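Side-chain contacts in BtGH115A (Bacteroides thetaiotaomicron, PDB 5BY3), which acts as a family GH115 4-O-methyl-alpha-glucuronidase with specificity for decorated arabinogalactans: residues A[168-173]-A[217-222]; A[573-578]-A[586-591]. All coordinates share one frame; numbering follows the deposited sequence.

Contact 1: A[168-173]-A[217-222]; sequences NDEDWG and ECTLPF
Glu170 and Thr219 join two loops of the (beta/alpha)8 barrel. The loops follow the neighbouring parallel strands 162-166 and 210-212, so they lie at the C-terminal end of the barrel, where TIM-barrel enzymes keep their active sites. The Glu170 side chain lies about 8 Å from a bound nickel ion. The Thr219 hydroxyl donates to one carboxylate oxygen, OG1 to OE2 of Glu170, 3.0 Å. This bond should be read with some caution, since OE2 is crowded by a neighbouring atom. His216 N bonds the same oxygen, and Met175 of helix 174-182 packs on both side chains, so this half is buried. With an alanine here in place of Glu170, the Thr219 hydroxyl and His216 N-H would probably lose their common acceptor.

Beside it, Cys218 presses its sulfur on the Asp171 carboxylate, SG to CG 3.4 Å. SG stands between the backbone N and the carbonyl carbon (chi1 74°), which turns it to that group. Asp171 OD1 is taken by His216 ND1.

The other side is looser and reaches exposed Glu217. Asp171 OD2 and Glu217 OE1 are 5.3 Å apart, and a water sits between them. It donates to Asp171 OD2 at 2.8 Å and to Glu217 OE1 at 3.1 Å, and accepts from Cys218 N.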
# COMPACT_ATOMS: atom_id res chain seq x y z
N ASN A 168 -10.41 -2.29 -4.30
CA ASN A 168 -11.46 -2.00 -3.30
C ASN A 168 -11.87 -0.55 -3.41
O ASN A 168 -11.12 0.24 -3.97
CB ASN A 168 -10.89 -2.20 -1.89
CG ASN A 168 -11.96 -2.35 -0.81
OD1 ASN A 168 -13.04 -2.91 -1.04
ND2 ASN A 168 -11.63 -1.92 0.40
N ASP A 169 -13.03 -0.17 -2.88
CA ASP A 169 -13.46 1.23 -2.95
C ASP A 169 -13.45 1.79 -4.40
O ASP A 169 -13.19 3.00 -4.64
CB ASP A 169 -12.63 2.10 -2.00
CG ASP A 169 -12.72 1.63 -0.53
OD1 ASP A 169 -13.86 1.47 -0.00
OD2 ASP A 169 -11.65 1.43 0.10
N GLU A 170 -13.79 0.90 -5.33
CA GLU A 170 -13.70 1.10 -6.76
C GLU A 170 -14.90 1.84 -7.39
O GLU A 170 -14.90 2.02 -8.62
CB GLU A 170 -13.50 -0.27 -7.48
CG GLU A 170 -14.74 -1.19 -7.52
CD GLU A 170 -14.90 -2.15 -6.33
OE1 GLU A 170 -14.41 -1.84 -5.24
OE2 GLU A 170 -15.53 -3.23 -6.47
N ASP A 171 -15.88 2.24 -6.56
CA ASP A 171 -17.16 2.79 -7.05
C ASP A 171 -17.00 4.05 -7.93
O ASP A 171 -17.91 4.35 -8.70
CB ASP A 171 -18.15 3.21 -5.94
CG ASP A 171 -18.45 2.11 -4.89
OD1 ASP A 171 -17.56 1.32 -4.52
OD2 ASP A 171 -19.60 2.12 -4.38
N TRP A 172 -15.87 4.78 -7.77
CA TRP A 172 -15.67 6.11 -8.38
C TRP A 172 -14.44 6.19 -9.28
O TRP A 172 -13.97 7.27 -9.60
CB TRP A 172 -15.63 7.22 -7.32
CG TRP A 172 -16.75 7.12 -6.37
CD1 TRP A 172 -17.97 7.73 -6.50
CD2 TRP A 172 -16.81 6.33 -5.16
NE1 TRP A 172 -18.79 7.36 -5.44
CE2 TRP A 172 -18.12 6.49 -4.62
CE3 TRP A 172 -15.91 5.49 -4.51
CZ2 TRP A 172 -18.54 5.85 -3.44
CZ3 TRP A 172 -16.32 4.84 -3.32
CH2 TRP A 172 -17.62 5.04 -2.80
N GLY A 173 -13.95 5.05 -9.74
CA GLY A 173 -12.75 5.03 -10.56
C GLY A 173 -12.58 3.78 -11.39
O GLY A 173 -12.96 3.75 -12.56
N GLU A 217 -20.64 -4.04 -3.67
CA GLU A 217 -22.03 -4.22 -4.14
C GLU A 217 -22.29 -3.66 -5.54
O GLU A 217 -22.93 -4.32 -6.35
CB GLU A 217 -23.09 -3.76 -3.09
CG GLU A 217 -22.77 -2.49 -2.27
CD GLU A 217 -21.72 -2.68 -1.15
OE1 GLU A 217 -20.74 -1.89 -1.11
OE2 GLU A 217 -21.87 -3.59 -0.31
N CYS A 218 -21.72 -2.49 -5.85
CA CYS A 218 -21.74 -1.91 -7.22
C CYS A 218 -21.06 -2.72 -8.36
O CYS A 218 -21.20 -2.36 -9.53
CB CYS A 218 -21.13 -0.50 -7.19
SG CYS A 218 -19.32 -0.46 -7.01
N THR A 219 -20.33 -3.77 -8.03
CA THR A 219 -19.53 -4.55 -8.99
C THR A 219 -20.05 -6.01 -9.19
O THR A 219 -20.51 -6.64 -8.25
CB THR A 219 -18.05 -4.55 -8.53
OG1 THR A 219 -17.55 -3.23 -8.65
CG2 THR A 219 -17.16 -5.48 -9.34
N LEU A 220 -19.96 -6.52 -10.41
CA LEU A 220 -20.22 -7.93 -10.67
C LEU A 220 -19.17 -8.83 -10.02
O LEU A 220 -17.98 -8.70 -10.34
CB LEU A 220 -20.27 -8.24 -12.18
CG LEU A 220 -20.93 -9.59 -12.53
CD1 LEU A 220 -22.44 -9.55 -12.29
CD2 LEU A 220 -20.61 -10.03 -13.97
N PRO A 221 -19.58 -9.73 -9.10
CA PRO A 221 -18.57 -10.62 -8.52
C PRO A 221 -17.72 -11.33 -9.55
O PRO A 221 -18.21 -11.78 -10.60
CB PRO A 221 -19.40 -11.61 -7.70
CG PRO A 221 -20.56 -10.77 -7.24
CD PRO A 221 -20.89 -9.86 -8.40
N PHE A 222 -16.43 -11.38 -9.25
CA PHE A 222 -15.41 -11.89 -10.13
C PHE A 222 -15.78 -13.22 -10.76
O PHE A 222 -15.69 -13.36 -11.98
CB PHE A 222 -14.10 -12.06 -9.37
CG PHE A 222 -12.97 -12.55 -10.20
CD1 PHE A 222 -12.26 -11.69 -11.00
CD2 PHE A 222 -12.61 -13.90 -10.18
CE1 PHE A 222 -11.19 -12.14 -11.76
CE2 PHE A 222 -11.55 -14.37 -10.95
CZ PHE A 222 -10.84 -13.48 -11.74
O HOH W 1 -20.96 -0.29 -3.80

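Contact 2: A[573-578]-A[586-591]; sequences LLYAQL and WEKSDA
The Tyr575 ring carries Lys588 over one face. CD of Lys588 lies 4.1 Å from the ring centroid and only 9° off the normal, a CH-pi contact made by the aliphatic chain. The two side chains cross at a slant. Nearer the backbone, Lys588 CB closes to 3.4 Å from Tyr575 CD2. With CG anti to the carbonyl carbon (chi1 -69°), the Lys588 chain runs out along the Tyr575 ring, and it bends at chi3, about the CG-CD bond, where CD sits over the ring. Tyr575 also touches Leu530 of helix 523-543.

The second flat group, Trp586, meets Ala576 with the six-membered part of its indole. CZ3 of Trp586 is 3.9 Å from Ala576 CB, and CH2 of Trp586 is 3.5 Å from Ala576 O, which approaches obliquely.

Between the two aromatic residues, small side chains meet. Ser589 OG lies 3.8 Å from Ala576 CB. The Ser589 hydroxyl is hydrogen-bonded to Lys572 O, on the facing helix one residue before 573-578. Small Ala576 and Ser589 fit a close approach of the helix axes, 8.0 Å. The segments run at 168°, nearly antiparallel, with a short connection. This is an alpha-helical hairpin, formed by helices 552-580 and 587-603.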
# COMPACT_ATOMS: atom_id res chain seq x y z
N LEU A 573 -9.53 24.93 1.01
CA LEU A 573 -9.91 24.80 2.40
C LEU A 573 -9.19 25.81 3.29
O LEU A 573 -9.79 26.32 4.23
CB LEU A 573 -9.78 23.31 2.89
CG LEU A 573 -10.90 22.47 2.23
CD1 LEU A 573 -10.48 21.12 1.71
CD2 LEU A 573 -12.14 22.37 3.11
N LEU A 574 -7.92 26.13 3.00
CA LEU A 574 -7.26 27.13 3.83
C LEU A 574 -7.70 28.58 3.57
O LEU A 574 -7.87 29.33 4.55
CB LEU A 574 -5.75 26.97 3.83
CG LEU A 574 -5.34 25.70 4.56
CD1 LEU A 574 -3.84 25.56 4.49
CD2 LEU A 574 -5.82 25.73 6.00
N TYR A 575 -7.91 28.97 2.30
CA TYR A 575 -8.48 30.30 2.00
C TYR A 575 -9.87 30.41 2.61
O TYR A 575 -10.22 31.44 3.14
CB TYR A 575 -8.60 30.57 0.50
CG TYR A 575 -7.32 30.70 -0.31
CD1 TYR A 575 -6.16 31.28 0.22
CD2 TYR A 575 -7.30 30.30 -1.67
CE1 TYR A 575 -5.00 31.40 -0.53
CE2 TYR A 575 -6.15 30.43 -2.45
CZ TYR A 575 -5.00 30.98 -1.88
OH TYR A 575 -3.86 31.09 -2.67
N ALA A 576 -10.64 29.33 2.52
CA ALA A 576 -11.95 29.24 3.16
C ALA A 576 -11.88 29.54 4.66
O ALA A 576 -12.76 30.25 5.21
CB ALA A 576 -12.56 27.87 2.91
N GLN A 577 -10.83 29.01 5.32
CA GLN A 577 -10.66 29.23 6.76
C GLN A 577 -10.30 30.69 7.05
O GLN A 577 -10.84 31.30 7.99
CB GLN A 577 -9.64 28.27 7.38
CG GLN A 577 -9.24 28.62 8.80
CD GLN A 577 -8.64 27.46 9.56
OE1 GLN A 577 -8.73 26.30 9.14
NE2 GLN A 577 -8.04 27.75 10.70
N LEU A 578 -9.39 31.25 6.24
CA LEU A 578 -9.03 32.67 6.33
C LEU A 578 -10.22 33.56 6.02
O LEU A 578 -10.40 34.56 6.69
CB LEU A 578 -7.85 33.02 5.43
CG LEU A 578 -6.51 32.35 5.71
CD1 LEU A 578 -5.61 32.61 4.52
CD2 LEU A 578 -5.87 32.79 7.02
N TRP A 586 -13.52 34.98 -0.29
CA TRP A 586 -14.14 33.69 -0.58
C TRP A 586 -13.99 33.18 -2.01
O TRP A 586 -14.05 31.97 -2.25
CB TRP A 586 -15.61 33.77 -0.24
CG TRP A 586 -15.90 33.64 1.21
CD1 TRP A 586 -16.24 34.64 2.08
CD2 TRP A 586 -15.88 32.42 1.97
NE1 TRP A 586 -16.44 34.12 3.34
CE2 TRP A 586 -16.24 32.76 3.30
CE3 TRP A 586 -15.59 31.07 1.66
CZ2 TRP A 586 -16.31 31.80 4.34
CZ3 TRP A 586 -15.70 30.10 2.68
CH2 TRP A 586 -16.04 30.47 4.00
N GLU A 587 -13.81 34.12 -2.93
CA GLU A 587 -13.65 33.81 -4.34
C GLU A 587 -12.38 33.00 -4.61
O GLU A 587 -12.35 32.20 -5.54
CB GLU A 587 -13.72 35.08 -5.19
CG GLU A 587 -15.14 35.42 -5.65
CD GLU A 587 -15.65 34.57 -6.84
OE1 GLU A 587 -16.88 34.55 -7.07
OE2 GLU A 587 -14.84 33.93 -7.56
N LYS A 588 -11.35 33.19 -3.79
CA LYS A 588 -10.12 32.41 -3.93
C LYS A 588 -10.37 30.92 -3.65
O LYS A 588 -9.75 30.04 -4.30
CB LYS A 588 -9.04 32.95 -3.01
CG LYS A 588 -8.51 34.32 -3.39
CD LYS A 588 -7.10 34.47 -2.89
CE LYS A 588 -6.24 35.22 -3.90
NZ LYS A 588 -4.93 35.65 -3.30
N SER A 589 -11.30 30.64 -2.73
CA SER A 589 -11.67 29.27 -2.37
C SER A 589 -12.37 28.58 -3.52
O SER A 589 -12.04 27.44 -3.87
CB SER A 589 -12.54 29.24 -1.13
OG SER A 589 -12.93 27.91 -0.85
N ASP A 590 -13.33 29.30 -4.10
CA ASP A 590 -14.04 28.83 -5.29
C ASP A 590 -13.09 28.64 -6.47
O ASP A 590 -13.19 27.64 -7.17
CB ASP A 590 -15.24 29.73 -5.62
CG ASP A 590 -16.46 29.51 -4.67
OD1 ASP A 590 -16.66 28.38 -4.15
OD2 ASP A 590 -17.24 30.46 -4.47
N ALA A 591 -12.15 29.56 -6.66
CA ALA A 591 -11.22 29.44 -7.78
C ALA A 591 -10.37 28.15 -7.67
O ALA A 591 -10.20 27.41 -8.66
CB ALA A 591 -10.35 30.69 -7.92

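Overall arrangement
Contact 1 closes before contact 2 opens along the chain. Their centres are 34 Å apart and their nearest atoms about 17 Å, so they do not touch. They share no helix, strand or sheet. Contact 1 sits on the parallel barrel, between the loops after two neighbouring strands, and lies near the nickel ion. Contact 2 lies farther out, 32 Å from the centre of the chain against 18 Å for contact 1. It belongs to the helical part that follows the barrel and precedes the C-terminal antiparallel sheets. Contact 1 thus joins two loops at the probable active-site end of the barrel, while contact 2 packs two successive helices.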